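Viral structural protein 4 (Bombyx mori cytoplasmic polyhedrosis virus, PDB 6TZ0) binds GTP and accompanies the viral RNA-dependent RNA polymerase inside the particle, where it probably assists transcription of the double-stranded RNA genome. Local coordinates at residues Leu154-Glu162 against Leu175-Thr186; Leu221-Phe229 against Tyr245-Tyr253. All coordinates share one frame; numbering follows the deposited sequence.

Contact 1: residues Leu154-Glu162 against Leu175-Thr186; sequences LALIIFDDE and LIAYTQPHIIPT
I158 reaches from its strand toward I176, the two CD1 methyls meeting tip to tip at 3.7 Å. P181 CB presses on the same I158 methyl, and L156 lies across I176 at about a right angle, its CD2 on CG1. CG of L156, anti to the backbone N (chi1 -164°), sends one methyl to I176 and the other to L175 CB. Aliphatic side chains suit this buried place: L156 serves two residues at once, and I158 ends in a methyl between I176 and P181. On the other face of the sheet from I158 and I183 stand I157, F159 and I184: I184 CD1 touches I157 CG2 and F159 CE1 (3.6 Å), the latter at the ring edge.

Two short parallel strands, 157-159 and 182-184, set I157, I158 and F159 level with H182, I183 and I184. H182 N gives a nearly straight bond to L156 O (2.8 Å), I158 N donates to H182 O, and I184 N to I158 O (3.0 Å). D160 N continues to I184 O over a more bent path (132° at the hydrogen).

Helices 162-166 and 170-176 fill this beta-alpha-beta crossover; helix 196-201 covers the I157, F159 and I184 face, and helices 41-60 and 70-79 flank L175.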
# COMPACT_ATOMS: atom_id res chain seq x y z
N LEU B 154 12.63 42.78 15.28
CA LEU B 154 13.76 42.39 14.45
C LEU B 154 13.30 41.40 13.40
O LEU B 154 12.88 40.29 13.73
CB LEU B 154 14.87 41.79 15.31
CG LEU B 154 15.59 42.76 16.24
CD1 LEU B 154 16.54 42.03 17.14
CD2 LEU B 154 16.33 43.79 15.42
N ALA B 155 13.41 41.79 12.13
CA ALA B 155 12.97 40.93 11.04
C ALA B 155 13.99 39.83 10.77
O ALA B 155 15.20 40.06 10.81
CB ALA B 155 12.75 41.75 9.77
N LEU B 156 13.49 38.63 10.48
CA LEU B 156 14.35 37.49 10.23
C LEU B 156 14.86 37.55 8.79
O LEU B 156 14.08 37.72 7.86
CB LEU B 156 13.58 36.20 10.49
CG LEU B 156 14.31 34.87 10.65
CD1 LEU B 156 13.56 34.04 11.65
CD2 LEU B 156 14.37 34.13 9.35
N ILE B 157 16.17 37.40 8.62
CA ILE B 157 16.83 37.69 7.35
C ILE B 157 17.54 36.44 6.84
O ILE B 157 18.36 35.86 7.55
CB ILE B 157 17.83 38.85 7.51
CG1 ILE B 157 17.10 40.11 7.96
CG2 ILE B 157 18.49 39.13 6.20
CD1 ILE B 157 18.01 41.18 8.42
N ILE B 158 17.22 36.05 5.61
CA ILE B 158 17.75 34.84 4.99
C ILE B 158 18.39 35.23 3.66
O ILE B 158 17.83 36.04 2.91
CB ILE B 158 16.64 33.79 4.76
CG1 ILE B 158 15.88 33.50 6.04
CG2 ILE B 158 17.22 32.47 4.32
CD1 ILE B 158 14.64 32.70 5.80
N PHE B 159 19.55 34.65 3.35
CA PHE B 159 20.09 34.74 2.00
C PHE B 159 19.44 33.68 1.12
O PHE B 159 19.01 32.63 1.60
CB PHE B 159 21.61 34.54 1.98
CG PHE B 159 22.41 35.66 2.59
CD1 PHE B 159 21.81 36.85 2.95
CD2 PHE B 159 23.77 35.53 2.73
CE1 PHE B 159 22.56 37.87 3.50
CE2 PHE B 159 24.52 36.55 3.27
CZ PHE B 159 23.91 37.72 3.65
N ASP B 160 19.40 33.94 -0.18
CA ASP B 160 18.77 33.02 -1.12
C ASP B 160 19.79 32.06 -1.74
O ASP B 160 19.65 31.64 -2.90
CB ASP B 160 18.02 33.80 -2.20
CG ASP B 160 16.93 32.98 -2.87
OD1 ASP B 160 16.73 31.82 -2.48
OD2 ASP B 160 16.28 33.51 -3.80
N ASP B 161 20.83 31.71 -0.99
CA ASP B 161 21.85 30.76 -1.37
C ASP B 161 21.54 29.41 -0.72
O ASP B 161 20.93 29.35 0.34
CB ASP B 161 23.22 31.26 -0.93
CG ASP B 161 24.37 30.53 -1.57
OD1 ASP B 161 24.13 29.63 -2.41
OD2 ASP B 161 25.52 30.84 -1.24
N GLU B 162 21.99 28.33 -1.36
CA GLU B 162 21.73 27.01 -0.81
C GLU B 162 22.72 26.65 0.30
O GLU B 162 22.34 26.03 1.30
CB GLU B 162 21.77 25.96 -1.92
CG GLU B 162 21.44 24.55 -1.46
CD GLU B 162 21.44 23.54 -2.60
OE1 GLU B 162 21.67 23.95 -3.75
OE2 GLU B 162 21.24 22.34 -2.33
N LEU B 175 11.12 28.94 13.28
CA LEU B 175 10.54 30.28 13.29
C LEU B 175 10.14 30.79 11.91
O LEU B 175 9.31 31.71 11.84
CB LEU B 175 11.51 31.28 13.91
CG LEU B 175 11.83 31.07 15.38
CD1 LEU B 175 12.89 32.07 15.78
CD2 LEU B 175 10.59 31.23 16.20
N ILE B 176 10.73 30.25 10.84
CA ILE B 176 10.43 30.74 9.48
C ILE B 176 8.96 30.53 9.12
O ILE B 176 8.35 31.38 8.47
CB ILE B 176 11.37 30.06 8.45
CG1 ILE B 176 12.80 30.54 8.63
CG2 ILE B 176 10.98 30.36 7.02
CD1 ILE B 176 13.80 29.71 7.86
N ALA B 177 8.36 29.44 9.59
CA ALA B 177 6.99 29.09 9.22
C ALA B 177 5.94 30.03 9.79
O ALA B 177 4.79 29.98 9.34
CB ALA B 177 6.68 27.67 9.68
N TYR B 178 6.29 30.88 10.75
CA TYR B 178 5.32 31.77 11.39
C TYR B 178 5.78 33.22 11.31
O TYR B 178 5.49 34.03 12.19
CB TYR B 178 5.10 31.36 12.84
CG TYR B 178 4.50 29.98 12.96
CD1 TYR B 178 3.14 29.79 12.82
CD2 TYR B 178 5.30 28.88 13.19
CE1 TYR B 178 2.59 28.53 12.92
CE2 TYR B 178 4.76 27.62 13.29
CZ TYR B 178 3.41 27.45 13.15
OH TYR B 178 2.86 26.19 13.25
N THR B 179 6.50 33.55 10.24
CA THR B 179 7.14 34.84 10.06
C THR B 179 7.16 35.12 8.56
O THR B 179 7.23 34.19 7.76
CB THR B 179 8.57 34.80 10.64
OG1 THR B 179 8.52 34.47 12.03
CG2 THR B 179 9.29 36.13 10.51
N GLN B 180 7.02 36.38 8.19
CA GLN B 180 7.40 36.80 6.85
C GLN B 180 8.87 37.19 6.88
O GLN B 180 9.21 38.26 7.39
CB GLN B 180 6.56 37.98 6.37
CG GLN B 180 5.09 37.69 6.17
CD GLN B 180 4.85 36.61 5.14
OE1 GLN B 180 4.30 35.56 5.45
NE2 GLN B 180 5.30 36.85 3.92
N PRO B 181 9.77 36.36 6.35
CA PRO B 181 11.19 36.69 6.41
C PRO B 181 11.56 37.67 5.32
O PRO B 181 10.80 37.92 4.38
CB PRO B 181 11.86 35.33 6.18
CG PRO B 181 10.93 34.64 5.28
CD PRO B 181 9.55 35.07 5.69
N HIS B 182 12.75 38.23 5.44
CA HIS B 182 13.29 39.14 4.45
C HIS B 182 14.34 38.40 3.64
O HIS B 182 15.44 38.14 4.14
CB HIS B 182 13.88 40.39 5.10
CG HIS B 182 14.30 41.43 4.13
ND1 HIS B 182 15.56 41.46 3.56
CD2 HIS B 182 13.63 42.48 3.60
CE1 HIS B 182 15.64 42.48 2.73
NE2 HIS B 182 14.49 43.12 2.74
N ILE B 183 14.02 38.06 2.41
CA ILE B 183 14.85 37.20 1.58
C ILE B 183 15.70 38.06 0.66
O ILE B 183 15.17 38.89 -0.08
CB ILE B 183 13.98 36.21 0.78
CG1 ILE B 183 13.15 35.38 1.76
CG2 ILE B 183 14.84 35.32 -0.08
CD1 ILE B 183 12.03 34.65 1.13
N ILE B 184 17.01 37.86 0.71
CA ILE B 184 17.96 38.66 -0.06
C ILE B 184 18.38 37.85 -1.28
O ILE B 184 18.92 36.75 -1.10
CB ILE B 184 19.18 39.05 0.78
CG1 ILE B 184 18.75 39.86 1.99
CG2 ILE B 184 20.16 39.83 -0.04
CD1 ILE B 184 19.86 40.14 2.94
N PRO B 185 18.17 38.33 -2.49
CA PRO B 185 18.55 37.56 -3.68
C PRO B 185 20.06 37.55 -3.90
O PRO B 185 20.78 38.45 -3.50
CB PRO B 185 17.83 38.29 -4.81
CG PRO B 185 17.70 39.67 -4.34
CD PRO B 185 17.48 39.58 -2.86
N THR B 186 20.51 36.48 -4.55
CA THR B 186 21.92 36.30 -4.90
C THR B 186 22.03 36.20 -6.41
O THR B 186 21.30 35.43 -7.04
CB THR B 186 22.49 35.04 -4.24
OG1 THR B 186 21.79 33.89 -4.71
CG2 THR B 186 22.36 35.11 -2.73

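Contact 2: residues Leu221-Phe229 against Tyr245-Tyr253; sequences LSPMTRSIF and YGEYVFIRY
I228 meets F250 through a single beta bridge, by which the loop 245-253 runs along strand 226-230, half of a two-stranded parallel sheet with 204-208. From its CB, 3.5 Å from F250 CD1, the I228 side chain divides. CG2 settles over the F250 ring in a CH-pi contact, 4.1 Å from the centroid and 23° off the normal. CG1, anti to the carbonyl carbon (chi1 -62°), turns instead to the edge of the Y248 ring, 3.6 Å from CD2. At the tip, CD1 touches Y248 CD2 again and Y245 CE1. Beta branching suits this place, its two arms serving different rings.

The backbone N and O of I228 both turn to 245-253: N donates to V249 O (3.0 Å) and O accepts from I251 N along a straighter path (165°), while S227 and F229 bond to strand 204-208 on the other edge. R240 in helix 236-242 adds a cation-pi contact to F250.

Y248 CE1 packs 3.5 Å from CG of P223, an apolar ring suited to an aromatic neighbour, and S222 O lies over one face of the Y248 ring. The F229 and Y253 rings meet obliquely, neither stacked nor edge-to-face, with F229 CE1 3.5 Å from Y253 CD2.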
# COMPACT_ATOMS: atom_id res chain seq x y z
N LEU B 221 36.84 57.37 0.28
CA LEU B 221 36.96 56.05 0.85
C LEU B 221 37.68 56.12 2.19
O LEU B 221 38.55 56.97 2.41
CB LEU B 221 37.70 55.11 -0.10
CG LEU B 221 36.98 54.89 -1.44
CD1 LEU B 221 37.78 53.98 -2.33
CD2 LEU B 221 35.59 54.36 -1.24
N SER B 222 37.31 55.21 3.09
CA SER B 222 37.85 55.15 4.43
C SER B 222 37.97 53.69 4.82
O SER B 222 37.23 52.85 4.28
CB SER B 222 36.96 55.92 5.42
OG SER B 222 35.68 55.34 5.49
N PRO B 223 38.90 53.33 5.72
CA PRO B 223 39.03 51.92 6.11
C PRO B 223 37.83 51.39 6.85
O PRO B 223 37.49 50.21 6.70
CB PRO B 223 40.27 51.91 7.00
CG PRO B 223 41.00 53.13 6.67
CD PRO B 223 39.97 54.15 6.31
N MET B 224 37.16 52.22 7.64
CA MET B 224 36.09 51.79 8.52
C MET B 224 34.74 51.69 7.82
O MET B 224 33.74 51.45 8.50
CB MET B 224 35.98 52.76 9.70
CG MET B 224 37.18 52.74 10.63
SD MET B 224 38.59 53.60 9.92
CE MET B 224 39.67 53.73 11.35
N THR B 225 34.69 51.89 6.53
CA THR B 225 33.40 51.89 5.84
C THR B 225 33.38 50.98 4.63
O THR B 225 32.36 50.34 4.36
CB THR B 225 33.07 53.34 5.45
OG1 THR B 225 33.09 54.16 6.62
CG2 THR B 225 31.70 53.47 4.79
N ARG B 226 34.48 50.87 3.89
CA ARG B 226 34.48 50.20 2.61
C ARG B 226 35.47 49.05 2.61
O ARG B 226 36.50 49.09 3.30
CB ARG B 226 34.83 51.18 1.48
CG ARG B 226 33.93 52.40 1.43
CD ARG B 226 32.51 52.08 1.03
NE ARG B 226 32.36 51.63 -0.35
CZ ARG B 226 32.12 52.45 -1.37
NH1 ARG B 226 32.02 53.75 -1.16
NH2 ARG B 226 31.98 51.96 -2.59
N SER B 227 35.15 48.01 1.85
CA SER B 227 36.06 46.92 1.56
C SER B 227 36.42 46.96 0.08
O SER B 227 35.75 47.63 -0.71
CB SER B 227 35.45 45.57 1.95
OG SER B 227 34.31 45.30 1.17
N ILE B 228 37.47 46.25 -0.29
CA ILE B 228 38.09 46.41 -1.60
C ILE B 228 37.96 45.12 -2.39
O ILE B 228 38.36 44.05 -1.91
CB ILE B 228 39.56 46.84 -1.47
CG1 ILE B 228 39.65 48.19 -0.79
CG2 ILE B 228 40.25 46.86 -2.82
CD1 ILE B 228 38.93 49.29 -1.53
N PHE B 229 37.43 45.22 -3.60
CA PHE B 229 37.41 44.12 -4.56
C PHE B 229 38.42 44.43 -5.66
O PHE B 229 38.16 45.25 -6.54
CB PHE B 229 36.01 43.92 -5.11
CG PHE B 229 35.93 42.92 -6.22
CD1 PHE B 229 36.37 41.63 -6.03
CD2 PHE B 229 35.36 43.26 -7.42
CE1 PHE B 229 36.29 40.71 -7.06
CE2 PHE B 229 35.26 42.35 -8.44
CZ PHE B 229 35.73 41.07 -8.26
N TYR B 245 46.62 51.49 -0.33
CA TYR B 245 45.49 50.73 0.18
C TYR B 245 45.91 49.83 1.34
O TYR B 245 45.42 48.71 1.48
CB TYR B 245 44.84 49.93 -0.94
CG TYR B 245 44.04 50.77 -1.90
CD1 TYR B 245 42.70 51.04 -1.66
CD2 TYR B 245 44.62 51.31 -3.03
CE1 TYR B 245 41.96 51.81 -2.52
CE2 TYR B 245 43.90 52.09 -3.90
CZ TYR B 245 42.57 52.33 -3.64
OH TYR B 245 41.83 53.10 -4.51
N GLY B 246 46.82 50.32 2.18
CA GLY B 246 47.40 49.49 3.22
C GLY B 246 46.47 49.20 4.37
O GLY B 246 46.47 48.09 4.91
N GLU B 247 45.67 50.19 4.78
CA GLU B 247 44.77 49.98 5.90
C GLU B 247 43.44 49.36 5.51
O GLU B 247 42.60 49.17 6.39
CB GLU B 247 44.50 51.31 6.62
CG GLU B 247 45.68 51.89 7.36
CD GLU B 247 45.31 53.15 8.11
OE1 GLU B 247 44.16 53.61 7.96
OE2 GLU B 247 46.17 53.67 8.86
N TYR B 248 43.23 49.05 4.24
CA TYR B 248 41.94 48.53 3.85
C TYR B 248 41.99 47.01 3.86
O TYR B 248 43.06 46.40 3.85
CB TYR B 248 41.50 49.02 2.47
CG TYR B 248 41.21 50.51 2.31
CD1 TYR B 248 41.35 51.40 3.35
CD2 TYR B 248 40.71 51.00 1.12
CE1 TYR B 248 41.08 52.73 3.19
CE2 TYR B 248 40.43 52.34 0.96
CZ TYR B 248 40.61 53.19 2.00
OH TYR B 248 40.34 54.53 1.87
N VAL B 249 40.81 46.40 3.88
CA VAL B 249 40.68 44.95 3.84
C VAL B 249 40.17 44.56 2.46
O VAL B 249 39.31 45.23 1.88
CB VAL B 249 39.78 44.44 4.99
CG1 VAL B 249 38.39 45.04 4.94
CG2 VAL B 249 39.74 42.93 5.03
N PHE B 250 40.77 43.51 1.89
CA PHE B 250 40.45 43.10 0.53
C PHE B 250 39.56 41.86 0.60
O PHE B 250 39.84 40.94 1.37
CB PHE B 250 41.68 42.75 -0.32
CG PHE B 250 42.59 43.92 -0.67
CD1 PHE B 250 42.41 45.19 -0.15
CD2 PHE B 250 43.57 43.75 -1.63
CE1 PHE B 250 43.24 46.23 -0.51
CE2 PHE B 250 44.40 44.79 -2.00
CZ PHE B 250 44.22 46.03 -1.43
N ILE B 251 38.51 41.83 -0.20
CA ILE B 251 37.67 40.64 -0.24
C ILE B 251 38.35 39.61 -1.14
O ILE B 251 39.05 39.95 -2.10
CB ILE B 251 36.24 40.97 -0.70
CG1 ILE B 251 36.17 41.40 -2.15
CG2 ILE B 251 35.68 42.12 0.10
CD1 ILE B 251 34.75 41.57 -2.61
N ARG B 252 38.18 38.34 -0.81
CA ARG B 252 38.94 37.27 -1.43
C ARG B 252 37.99 36.26 -2.06
O ARG B 252 37.16 35.67 -1.37
CB ARG B 252 39.84 36.58 -0.41
CG ARG B 252 40.96 37.46 0.09
CD ARG B 252 41.94 36.68 0.93
NE ARG B 252 41.31 36.13 2.13
CZ ARG B 252 41.20 36.79 3.28
NH1 ARG B 252 41.67 38.03 3.39
NH2 ARG B 252 40.62 36.21 4.32
N TYR B 253 38.12 36.08 -3.36
CA TYR B 253 37.37 35.08 -4.09
C TYR B 253 38.33 34.06 -4.69
O TYR B 253 39.47 34.38 -5.03
CB TYR B 253 36.55 35.69 -5.21
CG TYR B 253 35.46 36.60 -4.75
CD1 TYR B 253 34.39 36.13 -4.01
CD2 TYR B 253 35.44 37.93 -5.14
CE1 TYR B 253 33.37 36.96 -3.62
CE2 TYR B 253 34.42 38.76 -4.77
CZ TYR B 253 33.39 38.28 -4.00
OH TYR B 253 32.38 39.12 -3.62

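Contacts 1 and 2 follow one another along the chain, their centres about 28 Å apart and their nearest atoms about 10 Å apart. Both are partly buried, both lie away from the GTP-binding residues, and they share no secondary-structure element. Contact 1 pairs two strands of one small parallel sheet with four backbone bonds, and its apolar surface is mainly aliphatic; contact 2 adds a loop to a strand with two, and relies on aromatic rings. Their surroundings differ too: 175-186 abuts the RNA-dependent RNA polymerase chain, with R578 of that chain bonding weakly to I176 O and T179 O, whereas no other protein chain touches contact 2, which is farther from the chain's centre.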